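Local coordinates for protein N-acetylneuraminate epimerase (Escherichia coli, PDB 2UVK) that speeds the interconversion of the alpha- and beta-anomers of N-acetylneuraminic acid (sialic acid) in the periplasm, acting as a homodimeric Kelch-repeat beta-propeller, at residues G245-I250 and G310-W315; N317-I322 and V336-K341. All coordinates share one frame; numbering follows the deposited sequence.

Interaction 1: G245-I250 and G310-W315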
# COMPACT_ATOMS: atom_id res chain seq x y z
N GLY B 245 -3.60 -20.18 -7.51
CA GLY B 245 -3.17 -20.45 -8.86
C GLY B 245 -4.07 -21.39 -9.63
O GLY B 245 -3.64 -22.03 -10.58
N GLY B 246 -5.35 -21.47 -9.23
CA GLY B 246 -6.32 -22.22 -10.01
C GLY B 246 -6.73 -21.54 -11.31
O GLY B 246 -6.43 -20.36 -11.54
N PHE B 247 -7.43 -22.30 -12.15
CA PHE B 247 -7.93 -21.86 -13.45
C PHE B 247 -9.43 -21.64 -13.41
O PHE B 247 -10.16 -22.36 -12.70
CB PHE B 247 -7.62 -22.93 -14.50
CG PHE B 247 -6.16 -23.23 -14.64
CD1 PHE B 247 -5.39 -22.57 -15.60
CD2 PHE B 247 -5.56 -24.20 -13.85
CE1 PHE B 247 -4.06 -22.85 -15.72
CE2 PHE B 247 -4.22 -24.45 -13.97
CZ PHE B 247 -3.48 -23.80 -14.92
N ALA B 248 -9.91 -20.68 -14.20
CA ALA B 248 -11.36 -20.39 -14.12
C ALA B 248 -11.90 -19.71 -15.35
O ALA B 248 -11.19 -18.98 -16.04
CB ALA B 248 -11.67 -19.58 -12.89
N GLY B 249 -13.15 -20.04 -15.67
CA GLY B 249 -13.82 -19.43 -16.79
C GLY B 249 -15.30 -19.69 -16.68
O GLY B 249 -15.79 -20.23 -15.70
N ILE B 250 -16.02 -19.27 -17.70
CA ILE B 250 -17.46 -19.41 -17.65
C ILE B 250 -17.82 -20.20 -18.88
O ILE B 250 -17.21 -20.02 -19.94
CB ILE B 250 -18.15 -18.02 -17.53
CG1 ILE B 250 -19.66 -18.18 -17.28
CG2 ILE B 250 -17.85 -17.15 -18.74
CD1 ILE B 250 -20.24 -17.05 -16.44
N GLY B 310 -1.02 -21.37 -14.56
CA GLY B 310 -1.02 -21.19 -16.02
C GLY B 310 -1.91 -20.03 -16.42
O GLY B 310 -2.16 -19.11 -15.65
N VAL B 311 -2.33 -20.06 -17.68
CA VAL B 311 -3.21 -19.04 -18.25
C VAL B 311 -4.63 -19.60 -18.51
O VAL B 311 -4.77 -20.70 -18.97
CB VAL B 311 -2.61 -18.46 -19.54
CG1 VAL B 311 -3.64 -17.59 -20.29
CG2 VAL B 311 -1.33 -17.69 -19.21
N SER B 312 -5.63 -18.84 -18.07
CA SER B 312 -7.05 -19.17 -18.29
C SER B 312 -7.63 -18.15 -19.25
O SER B 312 -7.49 -16.96 -19.00
CB SER B 312 -7.83 -19.04 -16.98
OG SER B 312 -7.57 -20.05 -16.05
N LEU B 313 -8.31 -18.61 -20.30
CA LEU B 313 -8.93 -17.68 -21.27
C LEU B 313 -10.31 -18.20 -21.66
O LEU B 313 -10.48 -19.40 -21.74
CB LEU B 313 -8.08 -17.56 -22.52
CG LEU B 313 -6.71 -16.90 -22.35
CD1 LEU B 313 -5.92 -16.97 -23.64
CD2 LEU B 313 -6.89 -15.45 -21.87
N PRO B 314 -11.28 -17.29 -21.90
CA PRO B 314 -12.56 -17.73 -22.48
C PRO B 314 -12.41 -18.00 -23.97
O PRO B 314 -11.87 -17.18 -24.68
CB PRO B 314 -13.48 -16.51 -22.26
CG PRO B 314 -12.58 -15.35 -22.26
CD PRO B 314 -11.28 -15.85 -21.62
N TRP B 315 -12.87 -19.16 -24.43
CA TRP B 315 -12.81 -19.47 -25.85
C TRP B 315 -13.93 -20.43 -26.22
O TRP B 315 -14.07 -21.49 -25.62
CB TRP B 315 -11.45 -20.06 -26.20
CG TRP B 315 -11.26 -20.29 -27.66
CD1 TRP B 315 -11.53 -19.42 -28.66
CD2 TRP B 315 -10.78 -21.48 -28.28
NE1 TRP B 315 -11.25 -19.98 -29.87
CE2 TRP B 315 -10.78 -21.25 -29.67
CE3 TRP B 315 -10.33 -22.72 -27.80
CZ2 TRP B 315 -10.36 -22.21 -30.59
CZ3 TRP B 315 -9.91 -23.67 -28.72
CH2 TRP B 315 -9.93 -23.41 -30.10
O HOH W 1 -3.48 -20.55 -13.06

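Interaction 2: N317-I322 and V336-K341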
# COMPACT_ATOMS: atom_id res chain seq x y z
N ASN B 317 -17.13 -20.45 -25.65
CA ASN B 317 -17.98 -20.78 -24.52
C ASN B 317 -17.41 -21.89 -23.63
O ASN B 317 -18.13 -22.66 -23.01
CB ASN B 317 -19.39 -21.17 -25.03
CG ASN B 317 -20.46 -21.09 -23.95
OD1 ASN B 317 -20.35 -20.32 -22.98
ND2 ASN B 317 -21.54 -21.87 -24.13
N SER B 318 -16.08 -21.92 -23.53
CA SER B 318 -15.36 -22.92 -22.77
C SER B 318 -14.23 -22.23 -22.02
O SER B 318 -13.94 -21.07 -22.26
CB SER B 318 -14.75 -23.96 -23.71
OG SER B 318 -15.76 -24.67 -24.41
N LEU B 319 -13.62 -22.97 -21.10
CA LEU B 319 -12.40 -22.52 -20.42
C LEU B 319 -11.18 -23.13 -21.13
O LEU B 319 -11.03 -24.35 -21.17
CB LEU B 319 -12.43 -22.93 -18.97
CG LEU B 319 -11.12 -22.77 -18.20
CD1 LEU B 319 -10.71 -21.32 -18.24
CD2 LEU B 319 -11.34 -23.26 -16.79
N LEU B 320 -10.33 -22.26 -21.68
CA LEU B 320 -9.10 -22.66 -22.32
C LEU B 320 -7.97 -22.48 -21.28
O LEU B 320 -7.79 -21.38 -20.78
CB LEU B 320 -8.85 -21.76 -23.53
CG LEU B 320 -7.52 -21.87 -24.27
CD1 LEU B 320 -7.23 -23.30 -24.67
CD2 LEU B 320 -7.46 -20.90 -25.46
N ILE B 321 -7.26 -23.56 -20.98
CA ILE B 321 -6.13 -23.53 -20.03
C ILE B 321 -4.86 -23.74 -20.82
O ILE B 321 -4.75 -24.69 -21.58
CB ILE B 321 -6.27 -24.66 -18.98
CG1 ILE B 321 -7.45 -24.39 -18.06
CG2 ILE B 321 -4.92 -24.90 -18.22
CD1 ILE B 321 -7.81 -25.56 -17.18
N ILE B 322 -3.87 -22.86 -20.62
CA ILE B 322 -2.65 -22.94 -21.39
C ILE B 322 -1.47 -22.97 -20.40
O ILE B 322 -1.32 -22.07 -19.58
CB ILE B 322 -2.46 -21.74 -22.34
CG1 ILE B 322 -3.71 -21.55 -23.24
CG2 ILE B 322 -1.22 -21.95 -23.20
CD1 ILE B 322 -3.60 -20.34 -24.17
N VAL B 336 -5.57 -27.32 -22.35
CA VAL B 336 -6.77 -28.10 -22.05
C VAL B 336 -7.97 -27.22 -22.36
O VAL B 336 -7.93 -25.99 -22.18
CB VAL B 336 -6.80 -28.48 -20.53
CG1 VAL B 336 -7.90 -29.51 -20.23
CG2 VAL B 336 -5.43 -28.98 -20.08
N LEU B 337 -9.05 -27.84 -22.82
CA LEU B 337 -10.31 -27.15 -23.01
C LEU B 337 -11.37 -27.83 -22.12
O LEU B 337 -11.56 -29.05 -22.18
CB LEU B 337 -10.72 -27.19 -24.48
CG LEU B 337 -11.77 -26.16 -24.90
CD1 LEU B 337 -11.32 -24.71 -24.74
CD2 LEU B 337 -12.13 -26.45 -26.36
N ILE B 338 -12.02 -27.04 -21.28
CA ILE B 338 -13.09 -27.53 -20.42
C ILE B 338 -14.39 -26.89 -20.91
O ILE B 338 -14.55 -25.68 -20.88
CB ILE B 338 -12.85 -27.23 -18.92
CG1 ILE B 338 -11.46 -27.75 -18.51
CG2 ILE B 338 -13.90 -27.91 -18.05
CD1 ILE B 338 -11.04 -27.42 -17.08
N THR B 339 -15.31 -27.73 -21.38
CA THR B 339 -16.61 -27.25 -21.85
C THR B 339 -17.71 -27.87 -20.98
O THR B 339 -17.55 -28.98 -20.47
CB THR B 339 -16.88 -27.65 -23.31
OG1 THR B 339 -15.68 -27.52 -24.10
CG2 THR B 339 -18.00 -26.77 -23.90
N VAL B 340 -18.82 -27.16 -20.82
CA VAL B 340 -19.98 -27.75 -20.15
C VAL B 340 -21.02 -28.12 -21.21
O VAL B 340 -21.46 -27.27 -21.98
CB VAL B 340 -20.62 -26.81 -19.09
CG1 VAL B 340 -19.60 -26.48 -17.99
CG2 VAL B 340 -21.18 -25.54 -19.73
N LYS B 341 -21.33 -29.41 -21.28
CA LYS B 341 -22.52 -29.93 -21.96
C LYS B 341 -23.41 -30.33 -20.79
O LYS B 341 -23.18 -31.36 -20.17

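Interaction 1: G245-I250 and G310-W315
Phe247 and Ser312 mark the closest pairing of two innermost blade strands, 247-250 and 311-315, which run nearly parallel at 12° with axes 6.4 Å apart at closest approach, each an end strand of its own four-stranded sheet. Side chains and a water make the contact. The hydroxyl of Ser312, whose CB points toward the other strand, accepts the backbone N-H of Ala248 (N to OG 3.0 Å, N-H...O angle 151°). Ser312 OG also lies at the edge of the Phe247 ring, near its plane, and 3.3 Å from Phe247 CB. With CG beside the backbone N (chi1 -59°), the phenyl group swings its far end to the start of the other segment, where Phe247 CE1 lies 3.5 Å from CA of Gly310. The ring thus packs directly on the backbone of Gly310, which has no side chain in the way, and it also rests on Ile321 of strand 318-322. Water 1 sits over one face of the ring, offset toward the rim; it accepts from Gly310 N (3.0 Å) and lies 2.9 Å from Gly245 O, to which it can donate, linking the backbones of Gly245 and Gly310. Replacing Phe247 by an alanine would probably open a gap beside Gly310 and Ile321 and deprive the water of the ring it lies against. Ala248 turns the other way, onto Ala195 and Val197 of strand 195-199, so this short inner strand packs against a neighbour on each flank. Here the inner strands of successive blades face each other round the axis, as in other beta-propellers, and in this one a serine, a phenylalanine and a water make the contact.

Interaction 2: N317-I322 and V336-K341
Ile321, Val336, Leu319 and Ile338 form the apolar centre of this contact, all four on one face of an antiparallel pair of strands. CD1 of Ile321 meets CD1 of Ile338 at 3.7 Å, the two side chains meeting at a slant. Both isoleucines carry CG1 beside the backbone N (chi1 -69° and -53°), which sends the long branches to a common meeting point. Leu319 lies alongside Ile338 and points the same way, while Ile321 and Val336 touch through their CB atoms. On the reverse face Leu337 reaches across with CD1, 3.7 Å from CB of Ser318 and also against CB of Leu320.

Between the faces runs the backbone pairing. Leu319 with Ile338 and Ile321 with Val336 are hydrogen-bonded pairs, each closed by two N-H...O bonds, and Leu320 with Leu337 is the non-hydrogen-bonded pair between them. The bond from Ile321 N to Val336 O is 2.8 Å long and almost straight at 179°, lying in the carbonyl plane. Contacts of CA-H...O type, such as Leu337 CA to Leu319 O at 3.4 Å, supplement these bonds.

At the polar edge the hydroxyls of Ser318 and Thr339 hydrogen-bond each other (OG to OG1 2.9 Å), and Ser318 OG is also bonded to Asn316 O, which leaves this buried oxygen with two partners. Beyond it, Asn317 OD1 takes the backbone N-H of Asn252.

Strands 311-315 and 344-348 flank the pair on its two sides within a four-stranded antiparallel blade. Leu319 and Ile338 pack onto Ile256 of the preceding blade's strand 254-262, whereas Leu320 and Leu337 touch Trp315 on the opposite face.

In the fold
Interaction 1 joins two blades, and interaction 2 is built within the second of them; their centres lie about 8 Å apart. They share a sheet, since strand 311-315 is followed in the chain by its neighbour 318-322, and Leu313 N to Leu320 O (2.9 Å) and Val311 O to Ile322 N (2.9 Å) are probable hydrogen bonds joining them. Packing continues across the blade interface, where Phe247 CE1 lies 3.3 Å from Ile321 CG2. The centre of interaction 1 is about 9 Å from the centre of the chain and that of interaction 2 about 17 Å, tracing a path outward through the propeller. Both lie away from Glu209, the predicted proton acceptor.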